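Probable zinc protease PqqL (Escherichia coli, PDB 6OFS) is probably a periplasmic zinc metalloprotease of the M16 family that cleaves peptide bonds with a single bound zinc ion per chain. Local coordinates at residues R740-T745 with H893-Y898; S736-Y741 with D792-L797. All blocks are in the same frame, centred on the assembly; numbering follows the deposited sequence.

Interactions 1 and 2 lie on the two sides of strand 733-742, an inner strand of a five-stranded mixed sheet, their centres about 8 Å apart. Interaction 1 joins the strand's end to the start of strand 896-904; its register is broken by a bulge, several of its residues are exposed, and two backbone bonds are joined by two from the R740 guanidinium, one of them weak. Interaction 2 pairs the same strand with 792-797 in unbroken antiparallel register, more deeply buried and richer in backbone bonds and apolar packing. R740 turns NH1 to N896 and Y898 of interaction 1, while its NE makes a long, weak ion pair with D792 in interaction 2. Both lie away from the zinc site.

Interaction 1: residues R740-T745 with H893-Y898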
ATOM      1  N   ARG A 740      -3.436 -46.325  -9.967  1.00 46.98           N
ATOM      2  CA  ARG A 740      -4.698 -45.655  -9.651  1.00 46.35           C
ATOM      3  C   ARG A 740      -5.820 -46.661  -9.586  1.00 50.71           C
ATOM      4  O   ARG A 740      -5.952 -47.512 -10.468  1.00 49.15           O
ATOM      5  CB  ARG A 740      -5.009 -44.547 -10.656  1.00 45.79           C
ATOM      6  CG  ARG A 740      -5.335 -43.222  -9.987  1.00 58.83           C
ATOM      7  CD  ARG A 740      -5.900 -42.229 -10.966  1.00 71.56           C
ATOM      8  NE  ARG A 740      -7.303 -42.527 -11.257  1.00 84.41           N
ATOM      9  CZ  ARG A 740      -7.770 -42.874 -12.452  1.00 96.51           C
ATOM     10  NH1 ARG A 740      -6.954 -42.939 -13.499  1.00 77.47           N
ATOM     11  NH2 ARG A 740      -9.058 -43.135 -12.614  1.00 88.31           N
ATOM     12  N   TYR A 741      -6.605 -46.577  -8.515  1.00 49.15           N
ATOM     13  CA  TYR A 741      -7.704 -47.488  -8.225  1.00 50.40           C
ATOM     14  C   TYR A 741      -8.989 -46.684  -8.043  1.00 59.65           C
ATOM     15  O   TYR A 741      -8.969 -45.687  -7.331  1.00 59.55           O
ATOM     16  CB  TYR A 741      -7.384 -48.267  -6.929  1.00 51.06           C
ATOM     17  CG  TYR A 741      -6.084 -49.049  -6.971  1.00 51.76           C
ATOM     18  CD1 TYR A 741      -4.888 -48.483  -6.522  1.00 53.75           C
ATOM     19  CD2 TYR A 741      -6.051 -50.361  -7.437  1.00 51.90           C
ATOM     20  CE1 TYR A 741      -3.689 -49.203  -6.555  1.00 53.85           C
ATOM     21  CE2 TYR A 741      -4.860 -51.085  -7.480  1.00 52.93           C
ATOM     22  CZ  TYR A 741      -3.680 -50.502  -7.045  1.00 59.80           C
ATOM     23  OH  TYR A 741      -2.521 -51.237  -7.071  1.00 60.18           O
ATOM     24  N   ASP A 742     -10.097 -47.087  -8.693  1.00 59.88           N
ATOM     25  CA  ASP A 742     -11.377 -46.394  -8.509  1.00 61.43           C
ATOM     26  C   ASP A 742     -12.058 -46.933  -7.254  1.00 66.90           C
ATOM     27  O   ASP A 742     -11.911 -48.117  -6.940  1.00 67.53           O
ATOM     28  CB  ASP A 742     -12.303 -46.534  -9.736  1.00 64.07           C
ATOM     29  CG  ASP A 742     -12.131 -45.481 -10.834  1.00 81.43           C
ATOM     30  OD1 ASP A 742     -11.560 -44.399 -10.547  1.00 82.78           O
ATOM     31  OD2 ASP A 742     -12.595 -45.729 -11.977  1.00 89.04           O
ATOM     32  N   SER A 743     -12.749 -46.061  -6.510  1.00 63.72           N
ATOM     33  CA  SER A 743     -13.471 -46.454  -5.300  1.00 64.20           C
ATOM     34  C   SER A 743     -14.939 -46.524  -5.673  1.00 69.82           C
ATOM     35  O   SER A 743     -15.550 -45.494  -5.986  1.00 68.45           O
ATOM     36  CB  SER A 743     -13.257 -45.446  -4.172  1.00 67.27           C
ATOM     37  OG  SER A 743     -11.896 -45.078  -4.022  1.00 76.08           O
ATOM     38  N   ARG A 744     -15.492 -47.740  -5.717  1.00 69.52           N
ATOM     39  CA  ARG A 744     -16.909 -47.915  -6.054  1.00 71.18           C
ATOM     40  C   ARG A 744     -17.755 -47.162  -5.015  1.00 78.74           C
ATOM     41  O   ARG A 744     -18.537 -46.282  -5.383  1.00 78.96           O
ATOM     42  CB  ARG A 744     -17.275 -49.401  -6.143  1.00 72.13           C
ATOM     43  CG  ARG A 744     -16.699 -50.077  -7.381  1.00 84.60           C
ATOM     44  CD  ARG A 744     -17.604 -51.186  -7.868  1.00100.02           C
ATOM     45  NE  ARG A 744     -16.994 -51.952  -8.954  1.00110.97           N
ATOM     46  CZ  ARG A 744     -17.403 -51.927 -10.218  1.00121.40           C
ATOM     47  NH1 ARG A 744     -18.435 -51.171 -10.576  1.00107.67           N
ATOM     48  NH2 ARG A 744     -16.789 -52.664 -11.135  1.00103.54           N
ATOM     49  N   THR A 745     -17.472 -47.425  -3.717  1.00 76.80           N
ATOM     50  CA  THR A 745     -18.059 -46.810  -2.517  1.00 76.72           C
ATOM     51  C   THR A 745     -17.006 -45.872  -1.886  1.00 79.44           C
ATOM     52  O   THR A 745     -15.814 -46.158  -2.020  1.00 79.06           O
ATOM     53  CB  THR A 745     -18.468 -47.911  -1.512  1.00 87.85           C
ATOM     54  OG1 THR A 745     -17.473 -48.939  -1.494  1.00 89.05           O
ATOM     55  CG2 THR A 745     -19.827 -48.518  -1.826  1.00 87.77           C
ATOM     56  N   HIS A 893      -7.217 -54.422  -8.649  1.00 60.40           N
ATOM     57  CA  HIS A 893      -6.900 -54.117 -10.049  1.00 58.90           C
ATOM     58  C   HIS A 893      -6.933 -52.635 -10.396  1.00 61.32           C
ATOM     59  O   HIS A 893      -8.009 -52.018 -10.354  1.00 61.23           O
ATOM     60  CB  HIS A 893      -7.802 -54.907 -11.028  1.00 59.18           C
ATOM     61  CG  HIS A 893      -7.777 -56.390 -10.839  1.00 62.22           C
ATOM     62  ND1 HIS A 893      -8.880 -57.067 -10.354  1.00 63.66           N
ATOM     63  CD2 HIS A 893      -6.776 -57.279 -11.053  1.00 63.79           C
ATOM     64  CE1 HIS A 893      -8.524 -58.342 -10.294  1.00 63.19           C
ATOM     65  NE2 HIS A 893      -7.275 -58.522 -10.726  1.00 63.56           N
ATOM     66  N   PRO A 894      -5.773 -52.069 -10.808  1.00 55.95           N
ATOM     67  CA  PRO A 894      -5.741 -50.649 -11.196  1.00 54.99           C
ATOM     68  C   PRO A 894      -6.440 -50.326 -12.504  1.00 57.16           C
ATOM     69  O   PRO A 894      -6.373 -51.091 -13.466  1.00 56.54           O
ATOM     70  CB  PRO A 894      -4.242 -50.331 -11.328  1.00 56.79           C
ATOM     71  CG  PRO A 894      -3.515 -51.522 -10.804  1.00 61.57           C
ATOM     72  CD  PRO A 894      -4.439 -52.685 -10.923  1.00 57.46           C
ATOM     73  N   VAL A 895      -7.078 -49.159 -12.533  1.00 53.34           N
ATOM     74  CA  VAL A 895      -7.738 -48.576 -13.695  1.00 52.76           C
ATOM     75  C   VAL A 895      -6.633 -47.947 -14.587  1.00 57.55           C
ATOM     76  O   VAL A 895      -6.779 -47.907 -15.804  1.00 57.37           O
ATOM     77  CB  VAL A 895      -8.877 -47.589 -13.264  1.00 57.14           C
ATOM     78  CG1 VAL A 895      -8.370 -46.483 -12.343  1.00 57.06           C
ATOM     79  CG2 VAL A 895      -9.627 -46.996 -14.465  1.00 57.13           C
ATOM     80  N   ASN A 896      -5.503 -47.511 -13.970  1.00 55.08           N
ATOM     81  CA  ASN A 896      -4.345 -46.939 -14.662  1.00 54.34           C
ATOM     82  C   ASN A 896      -3.027 -47.090 -13.913  1.00 57.31           C
ATOM     83  O   ASN A 896      -3.002 -47.022 -12.690  1.00 57.45           O
ATOM     84  CB  ASN A 896      -4.563 -45.459 -14.939  1.00 55.69           C
ATOM     85  CG  ASN A 896      -5.458 -45.131 -16.108  1.00 62.62           C
ATOM     86  OD1 ASN A 896      -6.514 -44.513 -15.952  1.00 56.76           O
ATOM     87  ND2 ASN A 896      -5.049 -45.517 -17.300  1.00 47.10           N
ATOM     88  N   THR A 897      -1.917 -47.245 -14.657  1.00 53.37           N
ATOM     89  CA  THR A 897      -0.561 -47.274 -14.106  1.00 52.79           C
ATOM     90  C   THR A 897       0.321 -46.272 -14.860  1.00 55.36           C
ATOM     91  O   THR A 897       0.415 -46.334 -16.088  1.00 55.72           O
ATOM     92  CB  THR A 897       0.075 -48.680 -14.027  1.00 63.45           C
ATOM     93  OG1 THR A 897       0.444 -49.119 -15.332  1.00 72.52           O
ATOM     94  CG2 THR A 897      -0.793 -49.713 -13.316  1.00 58.78           C
ATOM     95  N   TYR A 898       0.938 -45.334 -14.131  1.00 50.20           N
ATOM     96  CA  TYR A 898       1.839 -44.346 -14.725  1.00 49.93           C
ATOM     97  C   TYR A 898       3.252 -44.566 -14.176  1.00 54.18           C
ATOM     98  O   TYR A 898       3.458 -44.619 -12.953  1.00 53.75           O
ATOM     99  CB  TYR A 898       1.349 -42.903 -14.527  1.00 51.20           C
ATOM    100  CG  TYR A 898      -0.151 -42.727 -14.649  1.00 53.73           C
ATOM    101  CD1 TYR A 898      -0.754 -42.524 -15.890  1.00 54.71           C
ATOM    102  CD2 TYR A 898      -0.969 -42.747 -13.521  1.00 55.52           C
ATOM    103  CE1 TYR A 898      -2.136 -42.369 -16.003  1.00 55.05           C
ATOM    104  CE2 TYR A 898      -2.346 -42.557 -13.620  1.00 56.56           C
ATOM    105  CZ  TYR A 898      -2.924 -42.355 -14.861  1.00 61.10           C
ATOM    106  OH  TYR A 898      -4.283 -42.192 -14.931  1.00 60.23           O
TER
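R740 NH1 is held by two groups of the opposing strand. N896 OD1 accepts from it at 2.9 Å, tilted out of the guanidinium plane, with the amide turned 39° from that plane. The second acceptor, Y898 OH, lies in the plane; both bonds are bent, but only the one to Y898 is weak. Both side chains have further partners: the Y898 hydroxyl bonds to A717 O, and N896 ND2 donates to N720 OD1 and T718 O, so the buried amide is fixed at both ends.

Behind the side chains the backbone forms a classic beta bulge, with V895 and N896 both facing R740. R740 N reaches N896 O at 2.8 Å, whereas R740 O is met by V895 N at 2.9 Å. The bulge brings the V895 side chain across the guanidinium: CG1, set between its own backbone N and carbonyl carbon (chi1 56°), sits over one face near the rim, 3.4 Å from R740 NH2. R740 NH2 also leans back to D742 OD1, a weak salt bridge at 3.5 Å.

On the other face of the sheet, Y741 runs alongside P894. With CG beside its backbone N (chi1 -57°), its ring brings CE2 to 3.6 Å from P894 CG, an apolar side-chain contact, with P894 N equally near CE2.

In the five-stranded mixed sheet of the C-terminal M16-type domain, strand 896-904 enters between 733-742 and 721-728 just after helix 880-890. Strand 792-801 flanks 733-742 on its far side, and L891 beyond that helix packs on Y741.

Interaction 2: residues S736-Y741 with D792-L797; sequences SQWKRY and DISHLL
W738 and L796 are turned to meet on one face of the sheet: the indole CG stands beside its own backbone N (chi1 -82°), while L796 CG swings opposite its backbone N (chi1 169°), and the two side chains run side by side. L796 CD1 therefore lies over the five-membered ring as a CH-pi contact, 3.8 Å from its centroid, and comes to 3.6 Å from W738 CE2. S794 OG sits at the edge of the same ring, 3.8 Å from W738 CD1. A further partner of the indole is R641, in a cation-pi contact. With an alanine in place of W738, L796 CD1 would probably lose the ring face it packs on, and R641 its cation-pi partner.

Underneath, the strands run antiparallel, 162° between their short axes, with regular register. Q737, K739 and Y741 form hydrogen-bonded pairs with L797, H795 and I793, each with two bonds; K739 O takes H795 N at 2.8 Å, and Y741 N reaches I793 O at 2.8 Å. Between them W738 with L796 and R740 with S794 are non-hydrogen-bonded pairs. Near the end, R740 NE stays 3.7 Å from D792 OD2, a long salt bridge; the stronger partner of D792 OD2 is R716, and that of R740 is N896.

The opposite face carries Q737, K739, Y741, I793, H795 and L797. Q737 NE2 bonds to N814 of helix 806-823, and H795 NE2 to S782 of strand 779-787. In this sheet, part of a domain of the family's inactive type, strands 896-904 and 779-787 flank the pair, and helix 806-823 packs through M817 against the Q737, H795 and L797 part of this face.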
ATOM      1  N   SER A 736       9.624 -43.848 -10.432  1.00 51.71           N
ATOM      2  CA  SER A 736       8.321 -43.586  -9.825  1.00 51.01           C
ATOM      3  C   SER A 736       7.222 -44.382 -10.538  1.00 54.53           C
ATOM      4  O   SER A 736       7.137 -44.348 -11.773  1.00 54.74           O
ATOM      5  CB  SER A 736       7.995 -42.095  -9.857  1.00 52.18           C
ATOM      6  OG  SER A 736       8.976 -41.355  -9.155  1.00 59.04           O
ATOM      7  N   GLN A 737       6.392 -45.104  -9.764  1.00 49.05           N
ATOM      8  CA  GLN A 737       5.264 -45.858 -10.314  1.00 47.78           C
ATOM      9  C   GLN A 737       4.000 -45.531  -9.531  1.00 51.53           C
ATOM     10  O   GLN A 737       3.965 -45.665  -8.310  1.00 51.94           O
ATOM     11  CB  GLN A 737       5.537 -47.372 -10.348  1.00 48.96           C
ATOM     12  CG  GLN A 737       4.407 -48.181 -10.999  1.00 50.79           C
ATOM     13  CD  GLN A 737       4.632 -49.668 -10.921  1.00 60.75           C
ATOM     14  OE1 GLN A 737       5.093 -50.302 -11.881  1.00 57.11           O
ATOM     15  NE2 GLN A 737       4.310 -50.260  -9.772  1.00 42.92           N
ATOM     16  N   TRP A 738       2.992 -45.042 -10.239  1.00 48.47           N
ATOM     17  CA  TRP A 738       1.687 -44.700  -9.682  1.00 48.36           C
ATOM     18  C   TRP A 738       0.677 -45.681 -10.207  1.00 51.50           C
ATOM     19  O   TRP A 738       0.613 -45.932 -11.407  1.00 50.67           O
ATOM     20  CB  TRP A 738       1.241 -43.296 -10.093  1.00 47.00           C
ATOM     21  CG  TRP A 738       1.818 -42.178  -9.283  1.00 48.15           C
ATOM     22  CD1 TRP A 738       1.262 -41.593  -8.180  1.00 51.06           C
ATOM     23  CD2 TRP A 738       2.964 -41.393  -9.622  1.00 48.05           C
ATOM     24  NE1 TRP A 738       2.015 -40.511  -7.790  1.00 50.47           N
ATOM     25  CE2 TRP A 738       3.069 -40.365  -8.658  1.00 52.18           C
ATOM     26  CE3 TRP A 738       3.905 -41.442 -10.666  1.00 49.56           C
ATOM     27  CZ2 TRP A 738       4.119 -39.433  -8.668  1.00 51.63           C
ATOM     28  CZ3 TRP A 738       4.933 -40.507 -10.686  1.00 51.32           C
ATOM     29  CH2 TRP A 738       5.038 -39.522  -9.692  1.00 51.92           C
ATOM     30  N   LYS A 739      -0.106 -46.235  -9.305  1.00 48.17           N
ATOM     31  CA  LYS A 739      -1.179 -47.162  -9.607  1.00 46.93           C
ATOM     32  C   LYS A 739      -2.425 -46.469  -9.098  1.00 50.92           C
ATOM     33  O   LYS A 739      -2.424 -45.973  -7.970  1.00 51.01           O
ATOM     34  CB  LYS A 739      -0.932 -48.511  -8.922  1.00 47.24           C
ATOM     35  CG  LYS A 739      -0.036 -49.406  -9.752  1.00 50.58           C
ATOM     36  CD  LYS A 739       0.236 -50.757  -9.089  1.00 65.24           C
ATOM     37  CE  LYS A 739       1.176 -51.641  -9.886  1.00 78.00           C
ATOM     38  NZ  LYS A 739       0.599 -52.069 -11.194  1.00 86.33           N
ATOM     39  N   ARG A 740      -3.436 -46.325  -9.967  1.00 46.98           N
ATOM     40  CA  ARG A 740      -4.698 -45.655  -9.651  1.00 46.35           C
ATOM     41  C   ARG A 740      -5.820 -46.661  -9.586  1.00 50.71           C
ATOM     42  O   ARG A 740      -5.952 -47.512 -10.468  1.00 49.15           O
ATOM     43  CB  ARG A 740      -5.009 -44.547 -10.656  1.00 45.79           C
ATOM     44  CG  ARG A 740      -5.335 -43.222  -9.987  1.00 58.83           C
ATOM     45  CD  ARG A 740      -5.900 -42.229 -10.966  1.00 71.56           C
ATOM     46  NE  ARG A 740      -7.303 -42.527 -11.257  1.00 84.41           N
ATOM     47  CZ  ARG A 740      -7.770 -42.874 -12.452  1.00 96.51           C
ATOM     48  NH1 ARG A 740      -6.954 -42.939 -13.499  1.00 77.47           N
ATOM     49  NH2 ARG A 740      -9.058 -43.135 -12.614  1.00 88.31           N
ATOM     50  N   TYR A 741      -6.605 -46.577  -8.515  1.00 49.15           N
ATOM     51  CA  TYR A 741      -7.704 -47.488  -8.225  1.00 50.40           C
ATOM     52  C   TYR A 741      -8.989 -46.684  -8.043  1.00 59.65           C
ATOM     53  O   TYR A 741      -8.969 -45.687  -7.331  1.00 59.55           O
ATOM     54  CB  TYR A 741      -7.384 -48.267  -6.929  1.00 51.06           C
ATOM     55  CG  TYR A 741      -6.084 -49.049  -6.971  1.00 51.76           C
ATOM     56  CD1 TYR A 741      -4.888 -48.483  -6.522  1.00 53.75           C
ATOM     57  CD2 TYR A 741      -6.051 -50.361  -7.437  1.00 51.90           C
ATOM     58  CE1 TYR A 741      -3.689 -49.203  -6.555  1.00 53.85           C
ATOM     59  CE2 TYR A 741      -4.860 -51.085  -7.480  1.00 52.93           C
ATOM     60  CZ  TYR A 741      -3.680 -50.502  -7.045  1.00 59.80           C
ATOM     61  OH  TYR A 741      -2.521 -51.237  -7.071  1.00 60.18           O
ATOM     62  N   ASP A 792     -11.200 -42.031  -5.980  1.00 56.22           N
ATOM     63  CA  ASP A 792     -10.084 -42.903  -6.328  1.00 55.16           C
ATOM     64  C   ASP A 792      -8.981 -42.927  -5.271  1.00 57.26           C
ATOM     65  O   ASP A 792      -8.871 -41.999  -4.468  1.00 56.76           O
ATOM     66  CB  ASP A 792      -9.512 -42.589  -7.726  1.00 56.55           C
ATOM     67  CG  ASP A 792      -9.095 -41.155  -7.982  1.00 66.57           C
ATOM     68  OD1 ASP A 792      -8.327 -40.598  -7.165  1.00 67.30           O
ATOM     69  OD2 ASP A 792      -9.499 -40.605  -9.019  1.00 75.36           O
ATOM     70  N   ILE A 793      -8.186 -44.005  -5.279  1.00 52.80           N
ATOM     71  CA  ILE A 793      -7.034 -44.231  -4.418  1.00 53.19           C
ATOM     72  C   ILE A 793      -5.802 -44.287  -5.337  1.00 58.12           C
ATOM     73  O   ILE A 793      -5.869 -44.793  -6.457  1.00 56.98           O
ATOM     74  CB  ILE A 793      -7.190 -45.539  -3.581  1.00 56.84           C
ATOM     75  CG1 ILE A 793      -8.465 -45.522  -2.713  1.00 57.73           C
ATOM     76  CG2 ILE A 793      -5.956 -45.826  -2.712  1.00 57.31           C
ATOM     77  CD1 ILE A 793      -9.253 -46.796  -2.753  1.00 62.67           C
ATOM     78  N   SER A 794      -4.683 -43.758  -4.862  1.00 56.33           N
ATOM     79  CA  SER A 794      -3.437 -43.778  -5.611  1.00 56.32           C
ATOM     80  C   SER A 794      -2.346 -44.421  -4.771  1.00 58.97           C
ATOM     81  O   SER A 794      -2.292 -44.235  -3.550  1.00 58.66           O
ATOM     82  CB  SER A 794      -3.031 -42.373  -6.042  1.00 60.66           C
ATOM     83  OG  SER A 794      -2.339 -42.407  -7.279  1.00 71.43           O
ATOM     84  N   HIS A 795      -1.511 -45.221  -5.422  1.00 53.77           N
ATOM     85  CA  HIS A 795      -0.420 -45.867  -4.741  1.00 53.06           C
ATOM     86  C   HIS A 795       0.840 -45.522  -5.445  1.00 53.74           C
ATOM     87  O   HIS A 795       1.055 -45.930  -6.588  1.00 53.10           O
ATOM     88  CB  HIS A 795      -0.601 -47.388  -4.648  1.00 54.89           C
ATOM     89  CG  HIS A 795       0.563 -48.051  -3.980  1.00 59.41           C
ATOM     90  ND1 HIS A 795       1.596 -48.606  -4.718  1.00 61.57           N
ATOM     91  CD2 HIS A 795       0.869 -48.141  -2.663  1.00 61.67           C
ATOM     92  CE1 HIS A 795       2.473 -49.048  -3.830  1.00 61.32           C
ATOM     93  NE2 HIS A 795       2.078 -48.793  -2.580  1.00 61.76           N
ATOM     94  N   LEU A 796       1.690 -44.763  -4.762  1.00 48.50           N
ATOM     95  CA  LEU A 796       2.978 -44.414  -5.317  1.00 46.13           C
ATOM     96  C   LEU A 796       4.042 -45.325  -4.738  1.00 48.31           C
ATOM     97  O   LEU A 796       4.105 -45.524  -3.527  1.00 46.66           O
ATOM     98  CB  LEU A 796       3.317 -42.919  -5.112  1.00 45.32           C
ATOM     99  CG  LEU A 796       4.766 -42.465  -5.427  1.00 48.80           C
ATOM    100  CD1 LEU A 796       5.148 -42.716  -6.900  1.00 48.10           C
ATOM    101  CD2 LEU A 796       4.960 -41.011  -5.076  1.00 50.24           C
ATOM    102  N   LEU A 797       4.848 -45.897  -5.632  1.00 47.12           N
ATOM    103  CA  LEU A 797       6.019 -46.716  -5.332  1.00 48.57           C
ATOM    104  C   LEU A 797       7.227 -45.941  -5.885  1.00 52.35           C
ATOM    105  O   LEU A 797       7.340 -45.739  -7.103  1.00 53.54           O
ATOM    106  CB  LEU A 797       5.901 -48.116  -5.973  1.00 49.45           C
ATOM    107  CG  LEU A 797       7.217 -48.913  -6.150  1.00 56.03           C
ATOM    108  CD1 LEU A 797       7.678 -49.573  -4.842  1.00 56.68           C
ATOM    109  CD2 LEU A 797       7.087 -49.931  -7.262  1.00 60.25           C
TER